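PDB 3K6K: Esterase/lipase from Uncultured bacterium, which probably hydrolyses carboxylic ester bonds as a bacterial homologue of hormone-sensitive lipase with an alpha/beta hydrolase fold. Local coordinates for residues A[100-105]-A[280-285]; A[244-249]-A[298-303]. One frame throughout, in Å; residues are numbered along the deposited sequence.

Interaction 1. Residues A[100-105]-A[280-285]; sequences LVLTTQ and PHVFQM
Just before Val101 and Leu102, which meet residues 280-285, the carbonyl O of Leu100 is gripped twice by Thr104. Thr104 N lies 2.9 Å from Leu100 O, and Thr104 OG1 lies 2.7 Å from the same oxygen. The hydroxyl bond is bent, with a C=O...OG1 angle of 143°, and OG1 sits 33° out of the carbonyl plane. Thr104 OG1 also accepts a bond from Ala55 N.

Leu102 carries most of the contact. Its CG is anti to the backbone N (chi1 173°), which puts CD1 and CD2 in contact with residues 282-285. CD1 rests on Gln284 CB at 3.8 Å, the two side chains lying side by side and pointing the same way. CD2 meets Met285 SD at 3.9 Å and Val282 CG1 at 4.0 Å, and both of these side chains cross Leu102 at about a right angle.

In this alpha/beta hydrolase fold, helix 96-110 thereby covers the loop between strand 271-276 and helix 291-305. That loop carries His281, the probable catalytic histidine, hydrogen-bonded through ND1 to Glu251. Val282 follows it, and its backbone N is bonded to Ser185 OG.

The Met285 chain bends twice, which sets the sulfur beside CB and CD2 of Leu102. Val101 adds a smaller contact, with CG2 3.9 Å from Met285 O. Leu102 and Gln284 also both pack on Ile297 and Leu184.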
loop_
_atom_site.group_PDB
_atom_site.type_symbol
_atom_site.label_atom_id
_atom_site.label_comp_id
_atom_site.label_asym_id
_atom_site.label_seq_id
_atom_site.Cartn_x
_atom_site.Cartn_y
_atom_site.Cartn_z
ATOM N N LEU A 100 -0.513 23.585 11.786
ATOM C CA LEU A 100 0.774 24.155 11.584
ATOM C C LEU A 100 1.824 23.184 11.879
ATOM O O LEU A 100 2.769 23.110 11.080
ATOM C CB LEU A 100 1.002 25.418 12.398
ATOM C CG LEU A 100 0.137 26.449 11.725
ATOM C CD1 LEU A 100 0.007 27.651 12.642
ATOM C CD2 LEU A 100 0.752 26.830 10.425
ATOM N N VAL A 101 1.734 22.490 13.002
ATOM C CA VAL A 101 2.691 21.475 13.383
ATOM C C VAL A 101 3.041 20.489 12.263
ATOM O O VAL A 101 4.171 20.254 12.017
ATOM C CB VAL A 101 2.366 20.743 14.724
ATOM C CG1 VAL A 101 1.064 20.053 14.690
ATOM C CG2 VAL A 101 3.434 19.800 15.054
ATOM N N LEU A 102 2.049 19.960 11.584
ATOM C CA LEU A 102 2.258 19.020 10.527
ATOM C C LEU A 102 2.764 19.736 9.234
ATOM O O LEU A 102 3.795 19.330 8.681
ATOM C CB LEU A 102 0.984 18.226 10.310
ATOM C CG LEU A 102 0.905 17.257 9.111
ATOM C CD1 LEU A 102 2.202 16.565 8.830
ATOM C CD2 LEU A 102 -0.171 16.212 9.368
ATOM N N THR A 103 2.065 20.805 8.796
ATOM C CA THR A 103 2.254 21.439 7.468
ATOM C C THR A 103 3.517 22.252 7.314
ATOM O O THR A 103 4.067 22.355 6.217
ATOM C CB THR A 103 1.049 22.313 7.042
ATOM O OG1 THR A 103 0.895 23.440 7.926
ATOM C CG2 THR A 103 -0.221 21.491 7.028
ATOM N N THR A 104 3.988 22.820 8.419
ATOM C CA THR A 104 5.255 23.524 8.399
ATOM C C THR A 104 6.371 22.547 8.173
ATOM O O THR A 104 7.365 22.884 7.510
ATOM C CB THR A 104 5.526 24.356 9.691
ATOM O OG1 THR A 104 5.384 23.513 10.837
ATOM C CG2 THR A 104 4.547 25.567 9.800
ATOM N N GLN A 105 6.228 21.337 8.709
ATOM C CA GLN A 105 7.217 20.278 8.391
ATOM C C GLN A 105 7.104 19.896 6.913
ATOM O O GLN A 105 8.108 19.826 6.215
ATOM C CB GLN A 105 7.111 19.031 9.315
ATOM C CG GLN A 105 7.370 19.260 10.782
ATOM C CD GLN A 105 8.824 19.687 11.081
ATOM O OE1 GLN A 105 9.155 20.190 12.197
ATOM N NE2 GLN A 105 9.694 19.490 10.099
ATOM N N PRO A 280 -1.244 5.941 15.707
ATOM C CA PRO A 280 -2.682 6.281 15.743
ATOM C C PRO A 280 -3.030 7.178 14.575
ATOM O O PRO A 280 -2.164 7.485 13.742
ATOM C CB PRO A 280 -2.799 7.088 17.046
ATOM C CG PRO A 280 -1.430 7.898 17.050
ATOM C CD PRO A 280 -0.463 6.771 16.656
ATOM N N HIS A 281 -4.284 7.605 14.539
ATOM C CA HIS A 281 -4.813 8.450 13.504
ATOM C C HIS A 281 -3.928 9.661 13.286
ATOM O O HIS A 281 -3.557 10.318 14.254
ATOM C CB HIS A 281 -6.170 8.916 13.974
ATOM C CG HIS A 281 -7.055 9.397 12.878
ATOM N ND1 HIS A 281 -7.186 8.726 11.681
ATOM C CD2 HIS A 281 -7.864 10.486 12.797
ATOM C CE1 HIS A 281 -8.040 9.379 10.916
ATOM N NE2 HIS A 281 -8.467 10.445 11.566
ATOM N N VAL A 282 -3.641 9.978 12.028
ATOM C CA VAL A 282 -2.789 11.099 11.628
ATOM C C VAL A 282 -1.556 11.276 12.558
ATOM O O VAL A 282 -1.278 12.345 13.080
ATOM C CB VAL A 282 -3.563 12.454 11.430
ATOM C CG1 VAL A 282 -2.653 13.420 10.680
ATOM C CG2 VAL A 282 -4.921 12.292 10.611
ATOM N N PHE A 283 -0.778 10.223 12.701
ATOM C CA PHE A 283 0.323 10.224 13.644
ATOM C C PHE A 283 1.397 11.234 13.340
ATOM O O PHE A 283 2.201 11.539 14.251
ATOM C CB PHE A 283 0.942 8.823 13.748
ATOM C CG PHE A 283 1.680 8.356 12.490
ATOM C CD1 PHE A 283 3.055 8.523 12.382
ATOM C CD2 PHE A 283 1.009 7.703 11.474
ATOM C CE1 PHE A 283 3.725 8.088 11.254
ATOM C CE2 PHE A 283 1.660 7.235 10.369
ATOM C CZ PHE A 283 3.017 7.455 10.232
ATOM N N GLN A 284 1.414 11.743 12.095
ATOM C CA GLN A 284 2.408 12.688 11.661
ATOM C C GLN A 284 2.298 14.000 12.476
ATOM O O GLN A 284 3.167 14.866 12.343
ATOM C CB GLN A 284 2.351 12.962 10.105
ATOM C CG GLN A 284 2.473 11.728 9.146
ATOM C CD GLN A 284 1.174 10.841 9.110
ATOM O OE1 GLN A 284 0.193 11.094 9.855
ATOM N NE2 GLN A 284 1.178 9.824 8.254
ATOM N N MET A 285 1.209 14.168 13.239
ATOM C CA MET A 285 1.098 15.271 14.187
ATOM C C MET A 285 2.056 15.185 15.405
ATOM O O MET A 285 2.318 16.216 16.090
ATOM C CB MET A 285 -0.348 15.461 14.704
ATOM C CG MET A 285 -1.391 15.466 13.630
ATOM S SD MET A 285 -1.834 17.003 12.794
ATOM C CE MET A 285 -2.973 17.756 13.949
#

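Interaction 2. Residues A[244-249]-A[298-303]; sequences LIHVGS and KEICHW
Leu244 lies over one face of the Trp303 indole. Its CB stands 3.7 Å from the centroid of the six-membered ring, only 15° off the ring normal, so this is a CH-pi contact. The closest carbon pair is Leu244 CB and Trp303 CE2, at 3.6 Å. Leu244 CG is anti to the backbone N (chi1 180°), and the branch therefore runs on across the indole to its five-membered ring. There CD2 meets Trp303 CG at 3.7 Å and CD1 lies over Trp303 CD1. The two side chains slide past each other in opposite directions. The indole is also held by its N-H, NE1 bonding to Glu272 OE1.

Leu244 CD2 also reaches Ile300 CG1, at 4.0 Å. The same CG1 packs against His246 as well, 3.8 Å from His246 CE1. The imidazole is fixed from two sides. ND1 is bonded to Ser296 OG, one turn earlier on the helix, and NE2 is 2.8 Å from a water. That water donates to Glu299 OE2 at 3.0 Å and so bridges strand and helix. The ring and the carboxylate are almost perpendicular. Glu299 OE2 also forms a salt bridge with Lys274, whose positive charge would probably stabilise the carboxylate.

Strand 243-248 sits between strands 180-184 and 271-276, and Ile300 and Trp303 also touch Val182 on the first of these. The axes of segments 244-248 and 298-303 approach to 10.3 Å and run antiparallel, at 176°. This is the C-terminal helix packed on one face of the central sheet, as expected for an alpha/beta hydrolase.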
loop_
_atom_site.group_PDB
_atom_site.type_symbol
_atom_site.label_atom_id
_atom_site.label_comp_id
_atom_site.label_asym_id
_atom_site.label_seq_id
_atom_site.Cartn_x
_atom_site.Cartn_y
_atom_site.Cartn_z
ATOM N N LEU A 244 -0.208 8.648 -2.823
ATOM C CA LEU A 244 0.557 8.104 -1.713
ATOM C C LEU A 244 -0.395 8.240 -0.532
ATOM O O LEU A 244 -0.901 9.329 -0.269
ATOM C CB LEU A 244 1.847 8.884 -1.500
ATOM C CG LEU A 244 2.748 8.396 -0.326
ATOM C CD1 LEU A 244 3.528 7.031 -0.627
ATOM C CD2 LEU A 244 3.690 9.515 0.133
ATOM N N ILE A 245 -0.735 7.111 0.097
ATOM C CA ILE A 245 -1.523 7.044 1.332
ATOM C C ILE A 245 -0.619 6.570 2.513
ATOM O O ILE A 245 0.126 5.576 2.420
ATOM C CB ILE A 245 -2.780 6.097 1.169
ATOM C CG1 ILE A 245 -3.609 6.469 -0.055
ATOM C CG2 ILE A 245 -3.695 6.177 2.402
ATOM C CD1 ILE A 245 -4.506 5.449 -0.444
ATOM N N HIS A 246 -0.605 7.312 3.607
ATOM C CA HIS A 246 -0.037 6.767 4.842
ATOM C C HIS A 246 -1.121 6.541 5.870
ATOM O O HIS A 246 -2.141 7.245 5.839
ATOM C CB HIS A 246 1.019 7.680 5.394
ATOM C CG HIS A 246 2.307 7.554 4.677
ATOM N ND1 HIS A 246 3.491 8.054 5.170
ATOM C CD2 HIS A 246 2.612 6.904 3.530
ATOM C CE1 HIS A 246 4.460 7.772 4.320
ATOM N NE2 HIS A 246 3.960 7.043 3.334
ATOM N N VAL A 247 -0.935 5.590 6.781
ATOM C CA VAL A 247 -1.949 5.396 7.817
ATOM C C VAL A 247 -1.322 4.553 8.931
ATOM O O VAL A 247 -0.272 3.908 8.714
ATOM C CB VAL A 247 -3.238 4.717 7.167
ATOM C CG1 VAL A 247 -2.895 3.307 6.548
ATOM C CG2 VAL A 247 -4.425 4.655 8.108
ATOM N N GLY A 248 -1.949 4.550 10.112
ATOM C CA GLY A 248 -1.505 3.738 11.233
ATOM C C GLY A 248 -2.342 2.490 11.419
ATOM O O GLY A 248 -3.455 2.390 10.861
ATOM N N SER A 249 -1.788 1.536 12.153
ATOM C CA SER A 249 -2.482 0.359 12.579
ATOM C C SER A 249 -3.682 0.641 13.468
ATOM O O SER A 249 -4.687 -0.086 13.363
ATOM C CB SER A 249 -1.541 -0.562 13.380
ATOM O OG SER A 249 -0.574 0.205 14.130
ATOM N N LYS A 298 9.350 12.411 6.380
ATOM C CA LYS A 298 10.545 12.393 5.589
ATOM C C LYS A 298 10.228 11.705 4.269
ATOM O O LYS A 298 10.532 12.260 3.208
ATOM C CB LYS A 298 11.665 11.659 6.334
ATOM C CG LYS A 298 13.110 12.018 5.867
ATOM C CD LYS A 298 13.719 13.291 6.613
ATOM C CE LYS A 298 14.471 12.983 7.935
ATOM N NZ LYS A 298 13.592 12.808 9.152
ATOM N N GLU A 299 9.584 10.536 4.341
ATOM C CA GLU A 299 9.237 9.781 3.153
ATOM C C GLU A 299 8.238 10.490 2.228
ATOM O O GLU A 299 8.410 10.438 0.990
ATOM C CB GLU A 299 8.718 8.393 3.512
ATOM C CG GLU A 299 9.753 7.558 4.154
ATOM C CD GLU A 299 9.277 6.175 4.546
ATOM O OE1 GLU A 299 10.130 5.455 5.110
ATOM O OE2 GLU A 299 8.095 5.806 4.295
ATOM N N ILE A 300 7.219 11.128 2.832
ATOM C CA ILE A 300 6.202 11.857 2.101
ATOM C C ILE A 300 6.853 12.944 1.295
ATOM O O ILE A 300 6.478 13.175 0.134
ATOM C CB ILE A 300 5.164 12.525 3.015
ATOM C CG1 ILE A 300 4.143 11.512 3.588
ATOM C CG2 ILE A 300 4.385 13.604 2.242
ATOM C CD1 ILE A 300 3.567 11.980 4.892
ATOM N N CYS A 301 7.828 13.612 1.919
ATOM C CA CYS A 301 8.512 14.720 1.262
ATOM C C CYS A 301 9.381 14.190 0.135
ATOM O O CYS A 301 9.390 14.760 -0.944
ATOM C CB CYS A 301 9.283 15.617 2.256
ATOM S SG CYS A 301 8.126 16.660 3.252
ATOM N N HIS A 302 10.081 13.097 0.373
ATOM C CA HIS A 302 10.842 12.492 -0.689
ATOM C C HIS A 302 9.890 12.200 -1.881
ATOM O O HIS A 302 10.200 12.498 -3.058
ATOM C CB HIS A 302 11.522 11.215 -0.184
ATOM C CG HIS A 302 12.634 10.730 -1.066
ATOM N ND1 HIS A 302 13.927 11.215 -0.970
ATOM C CD2 HIS A 302 12.655 9.798 -2.056
ATOM C CE1 HIS A 302 14.697 10.602 -1.860
ATOM N NE2 HIS A 302 13.949 9.746 -2.537
ATOM N N TRP A 303 8.731 11.625 -1.578
ATOM C CA TRP A 303 7.773 11.316 -2.595
ATOM C C TRP A 303 7.405 12.588 -3.307
ATOM O O TRP A 303 7.411 12.648 -4.545
ATOM C CB TRP A 303 6.540 10.729 -1.986
ATOM C CG TRP A 303 5.636 10.064 -2.970
ATOM C CD1 TRP A 303 5.704 8.732 -3.426
ATOM C CD2 TRP A 303 4.471 10.623 -3.568
ATOM N NE1 TRP A 303 4.663 8.494 -4.304
ATOM C CE2 TRP A 303 3.896 9.629 -4.398
ATOM C CE3 TRP A 303 3.854 11.853 -3.485
ATOM C CZ2 TRP A 303 2.703 9.856 -5.119
ATOM C CZ3 TRP A 303 2.716 12.077 -4.213
ATOM C CH2 TRP A 303 2.138 11.079 -5.017
HETATM O O HOH W 1 6.157 5.816 2.028
#

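In the fold
The centres of interactions 1 and 2 lie about 11 Å apart, and the two contacts touch. Gln284 NE2 packs on His246 CB at 3.6 Å. Phe283 CE2 is a looser neighbour of Val247 O, at 4.2 Å. Ser296 joins them too, since its OG bonds to His246 ND1 and, weakly, to Gln284 NE2. Both contacts border the probable Ser157-His281-Glu251 triad. Loop 280-285 supplies His281, which touches Ser157, and the side chain of Val282 touches the likely nucleophile elbow. From strand 243-248, Gly248 N bonds to Glu251 OE2, which helps to position the carboxylate that the probable catalytic His281 uses.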